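Local coordinates for protein TRAS1 ORF2p (Bombyx mori, PDB 1WDU) that serves as the endonuclease domain of a telomere-specific non-LTR retrotransposon and probably nicks the telomeric repeat DNA at which the element inserts, at residues T102-V107 with Y123-K128. The protein carries 1 engineered substitution. Residues are numbered along the deposited sequence; the frame is centred on the assembly and turned at random.
With PO4 (phosphate ion), chain C.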
ATOM      1  N   THR A 102      -5.313 -12.016  -4.090  1.00 40.24           N
ATOM      2  CA  THR A 102      -6.751 -12.165  -4.275  1.00 37.77           C
ATOM      3  C   THR A 102      -7.291 -11.003  -5.098  1.00 39.63           C
ATOM      4  O   THR A 102      -6.540 -10.301  -5.782  1.00 38.64           O
ATOM      5  CB  THR A 102      -7.487 -12.155  -2.925  1.00 36.67           C
ATOM      6  OG1 THR A 102      -7.404 -10.838  -2.352  1.00 34.91           O
ATOM      7  CG2 THR A 102      -6.863 -13.172  -1.967  1.00 31.59           C
ATOM      8  N   ASN A 103      -8.601 -10.802  -5.019  1.00 41.13           N
ATOM      9  CA  ASN A 103      -9.255  -9.719  -5.740  1.00 42.81           C
ATOM     10  C   ASN A 103      -9.085  -8.396  -5.002  1.00 41.56           C
ATOM     11  O   ASN A 103      -9.398  -7.337  -5.548  1.00 42.26           O
ATOM     12  CB  ASN A 103     -10.753 -10.016  -5.898  1.00 45.91           C
ATOM     13  CG  ASN A 103     -11.023 -11.263  -6.732  1.00 50.19           C
ATOM     14  OD1 ASN A 103     -11.696 -11.196  -7.762  1.00 50.88           O
ATOM     15  ND2 ASN A 103     -10.503 -12.408  -6.287  1.00 51.37           N
ATOM     16  N   ASN A 104      -8.587  -8.455  -3.767  1.00 39.35           N
ATOM     17  CA  ASN A 104      -8.397  -7.248  -2.961  1.00 38.37           C
ATOM     18  C   ASN A 104      -6.958  -6.988  -2.545  1.00 37.60           C
ATOM     19  O   ASN A 104      -6.613  -5.865  -2.169  1.00 37.70           O
ATOM     20  CB  ASN A 104      -9.271  -7.299  -1.703  1.00 40.00           C
ATOM     21  CG  ASN A 104     -10.750  -7.257  -2.019  1.00 43.26           C
ATOM     22  OD1 ASN A 104     -11.391  -8.295  -2.209  1.00 45.73           O
ATOM     23  ND2 ASN A 104     -11.302  -6.046  -2.096  1.00 43.01           N
ATOM     24  N   ILE A 105      -6.117  -8.019  -2.580  1.00 36.23           N
ATOM     25  CA  ILE A 105      -4.724  -7.829  -2.211  1.00 34.49           C
ATOM     26  C   ILE A 105      -3.779  -8.517  -3.180  1.00 35.51           C
ATOM     27  O   ILE A 105      -4.122  -9.539  -3.803  1.00 35.29           O
ATOM     28  CB  ILE A 105      -4.386  -8.352  -0.776  1.00 34.56           C
ATOM     29  CG1 ILE A 105      -4.252  -9.871  -0.788  1.00 33.77           C
ATOM     30  CG2 ILE A 105      -5.444  -7.901   0.239  1.00 30.06           C
ATOM     31  CD1 ILE A 105      -3.655 -10.420   0.494  1.00 34.36           C
ATOM     32  N   VAL A 106      -2.598  -7.926  -3.328  1.00 33.18           N
ATOM     33  CA  VAL A 106      -1.570  -8.486  -4.181  1.00 31.71           C
ATOM     34  C   VAL A 106      -0.307  -8.477  -3.314  1.00 30.45           C
ATOM     35  O   VAL A 106       0.036  -7.474  -2.671  1.00 27.70           O
ATOM     36  CB  VAL A 106      -1.400  -7.674  -5.507  1.00 33.46           C
ATOM     37  CG1 VAL A 106      -0.897  -6.269  -5.225  1.00 34.27           C
ATOM     38  CG2 VAL A 106      -0.457  -8.425  -6.457  1.00 33.62           C
ATOM     39  N   VAL A 107       0.343  -9.632  -3.257  1.00 27.99           N
ATOM     40  CA  VAL A 107       1.528  -9.801  -2.440  1.00 27.78           C
ATOM     41  C   VAL A 107       2.726 -10.096  -3.328  1.00 31.64           C
ATOM     42  O   VAL A 107       2.684 -10.983  -4.199  1.00 29.32           O
ATOM     43  CB  VAL A 107       1.330 -10.966  -1.434  1.00 27.26           C
ATOM     44  CG1 VAL A 107       2.523 -11.053  -0.487  1.00 25.78           C
ATOM     45  CG2 VAL A 107       0.020 -10.771  -0.661  1.00 21.74           C
ATOM     46  N   TYR A 123      -6.826  -3.122  -0.926  1.00 28.57           N
ATOM     47  CA  TYR A 123      -7.964  -2.229  -1.072  1.00 28.43           C
ATOM     48  C   TYR A 123      -9.222  -2.930  -0.524  1.00 28.15           C
ATOM     49  O   TYR A 123      -9.602  -4.007  -0.984  1.00 26.43           O
ATOM     50  CB  TYR A 123      -8.165  -1.845  -2.537  1.00 26.24           C
ATOM     51  CG  TYR A 123      -9.406  -1.008  -2.753  1.00 29.13           C
ATOM     52  CD1 TYR A 123     -10.598  -1.590  -3.184  1.00 30.27           C
ATOM     53  CD2 TYR A 123      -9.407   0.355  -2.465  1.00 28.03           C
ATOM     54  CE1 TYR A 123     -11.755  -0.841  -3.319  1.00 30.96           C
ATOM     55  CE2 TYR A 123     -10.554   1.112  -2.593  1.00 28.00           C
ATOM     56  CZ  TYR A 123     -11.727   0.510  -3.021  1.00 31.02           C
ATOM     57  OH  TYR A 123     -12.868   1.260  -3.145  1.00 32.48           O
ATOM     58  N   PHE A 124      -9.849  -2.308   0.468  1.00 27.06           N
ATOM     59  CA  PHE A 124     -11.050  -2.844   1.095  1.00 26.44           C
ATOM     60  C   PHE A 124     -12.246  -1.960   0.706  1.00 28.35           C
ATOM     61  O   PHE A 124     -12.253  -0.759   1.003  1.00 27.31           O
ATOM     62  CB  PHE A 124     -10.879  -2.843   2.622  1.00 23.55           C
ATOM     63  CG  PHE A 124      -9.652  -3.594   3.115  1.00 23.04           C
ATOM     64  CD1 PHE A 124      -9.108  -3.305   4.361  1.00 17.58           C
ATOM     65  CD2 PHE A 124      -9.048  -4.591   2.331  1.00 21.98           C
ATOM     66  CE1 PHE A 124      -7.988  -3.984   4.828  1.00 18.42           C
ATOM     67  CE2 PHE A 124      -7.927  -5.279   2.784  1.00 19.77           C
ATOM     68  CZ  PHE A 124      -7.393  -4.971   4.043  1.00 22.43           C
ATOM     69  N   GLU A 125     -13.247  -2.546   0.044  1.00 28.00           N
ATOM     70  CA  GLU A 125     -14.435  -1.787  -0.355  1.00 31.91           C
ATOM     71  C   GLU A 125     -15.009  -1.135   0.891  1.00 32.62           C
ATOM     72  O   GLU A 125     -14.979  -1.724   1.972  1.00 34.39           O
ATOM     73  CB  GLU A 125     -15.516  -2.698  -0.938  1.00 34.12           C
ATOM     74  CG  GLU A 125     -15.014  -3.988  -1.535  1.00 39.07           C
ATOM     75  CD  GLU A 125     -14.367  -3.773  -2.863  1.00 42.42           C
ATOM     76  OE1 GLU A 125     -14.570  -2.679  -3.446  1.00 41.86           O
ATOM     77  OE2 GLU A 125     -13.667  -4.702  -3.326  1.00 44.39           O
ATOM     78  N   PRO A 126     -15.555   0.083   0.757  1.00 34.00           N
ATOM     79  CA  PRO A 126     -16.135   0.793   1.899  1.00 36.14           C
ATOM     80  C   PRO A 126     -17.503   0.221   2.274  1.00 37.78           C
ATOM     81  O   PRO A 126     -17.988   0.437   3.387  1.00 37.73           O
ATOM     82  CB  PRO A 126     -16.248   2.221   1.383  1.00 34.71           C
ATOM     83  CG  PRO A 126     -16.658   1.988  -0.040  1.00 35.12           C
ATOM     84  CD  PRO A 126     -15.697   0.882  -0.475  1.00 35.18           C
ATOM     85  N   ASP A 127     -18.107  -0.508   1.337  1.00 39.00           N
ATOM     86  CA  ASP A 127     -19.433  -1.089   1.526  1.00 41.76           C
ATOM     87  C   ASP A 127     -19.461  -2.618   1.635  1.00 42.55           C
ATOM     88  O   ASP A 127     -20.502  -3.235   1.432  1.00 42.92           O
ATOM     89  CB  ASP A 127     -20.347  -0.628   0.383  1.00 44.18           C
ATOM     90  CG  ASP A 127     -19.803  -1.002  -0.998  1.00 49.65           C
ATOM     91  OD1 ASP A 127     -18.564  -1.020  -1.181  1.00 49.64           O
ATOM     92  OD2 ASP A 127     -20.619  -1.264  -1.912  1.00 52.08           O
ATOM     93  N   LYS A 128     -18.320  -3.216   1.967  1.00 42.93           N
ATOM     94  CA  LYS A 128     -18.199  -4.664   2.112  1.00 42.97           C
ATOM     95  C   LYS A 128     -17.607  -4.970   3.491  1.00 43.25           C
ATOM     96  O   LYS A 128     -16.767  -4.221   3.986  1.00 43.36           O
ATOM     97  CB  LYS A 128     -17.273  -5.227   1.022  1.00 45.29           C
ATOM     98  CG  LYS A 128     -17.892  -5.353  -0.376  1.00 46.24           C
ATOM     99  CD  LYS A 128     -18.741  -6.615  -0.490  1.00 48.98           C
ATOM    100  CE  LYS A 128     -19.263  -6.851  -1.906  1.00 50.13           C
ATOM    101  NZ  LYS A 128     -20.289  -5.858  -2.328  1.00 51.02           N
TER
HETATM  102  P   PO4 C 249     -12.663   4.640  -2.981  1.00 76.15           P
HETATM  103  O1  PO4 C 249     -14.212   4.521  -3.206  1.00 75.93           O
HETATM  104  O2  PO4 C 249     -12.187   6.063  -2.783  1.00 75.78           O
HETATM  105  O3  PO4 C 249     -12.186   3.627  -1.927  1.00 75.48           O
HETATM  106  O4  PO4 C 249     -12.050   4.145  -4.306  1.00 75.70           O
HETATM  107  O   HOH W   1     -14.598  -7.824  -3.406  1.00 37.71           O
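Asn104 reaches its amide end-on to the carbonyl oxygen of Tyr123, and its CB lies alongside at 3.4 Å from Tyr123 O. The contact closes the end of an antiparallel strand pair, 105-111 with 116-123, in one sheet of the four-layered alpha/beta sandwich of DNase I-like endonucleases. Backbone and side chain of Asn104 both grip Tyr123: Tyr123 N donates to Asn104 O (3.0 Å). Asn104 ND2 returns a fairly straight bond to Tyr123 O (2.9 Å, 158° at the hydrogen), almost head-on to the carbonyl oxygen. With CG anti to its own carbonyl carbon (chi1 -66°), the amide extends toward the loop that follows strand 116-123. There ND2 also donates to Glu125 OE2 (3.0 Å), reaching it from above the carboxylate plane; amide and carboxylate are turned 75° apart. Both acceptors lie close to the amide plane, so the two bonds from ND2 probably hold the amide's rotation. Glu125, bent at chi2, also forms a salt bridge with Lys82. With an alanine at Asn104, Tyr123 O would probably lose its side-chain donor and Glu125 OE2 one of its partners. Thr102 OG1 accepts from the backbone N of both Asn104 and Ile105, an ST turn and ST motif before the strand. On the apolar side, Ile105 CG2 meets the edge of the Phe124 ring, which also packs against Tyr133 of helix 131-142. Tyr123 carries its ring away from Asn104 to a phosphate ion, probably from the crystallisation liquor; His234 NE2 also binds this phosphate, and Tyr123 OH donates to its O3 at 2.7 Å.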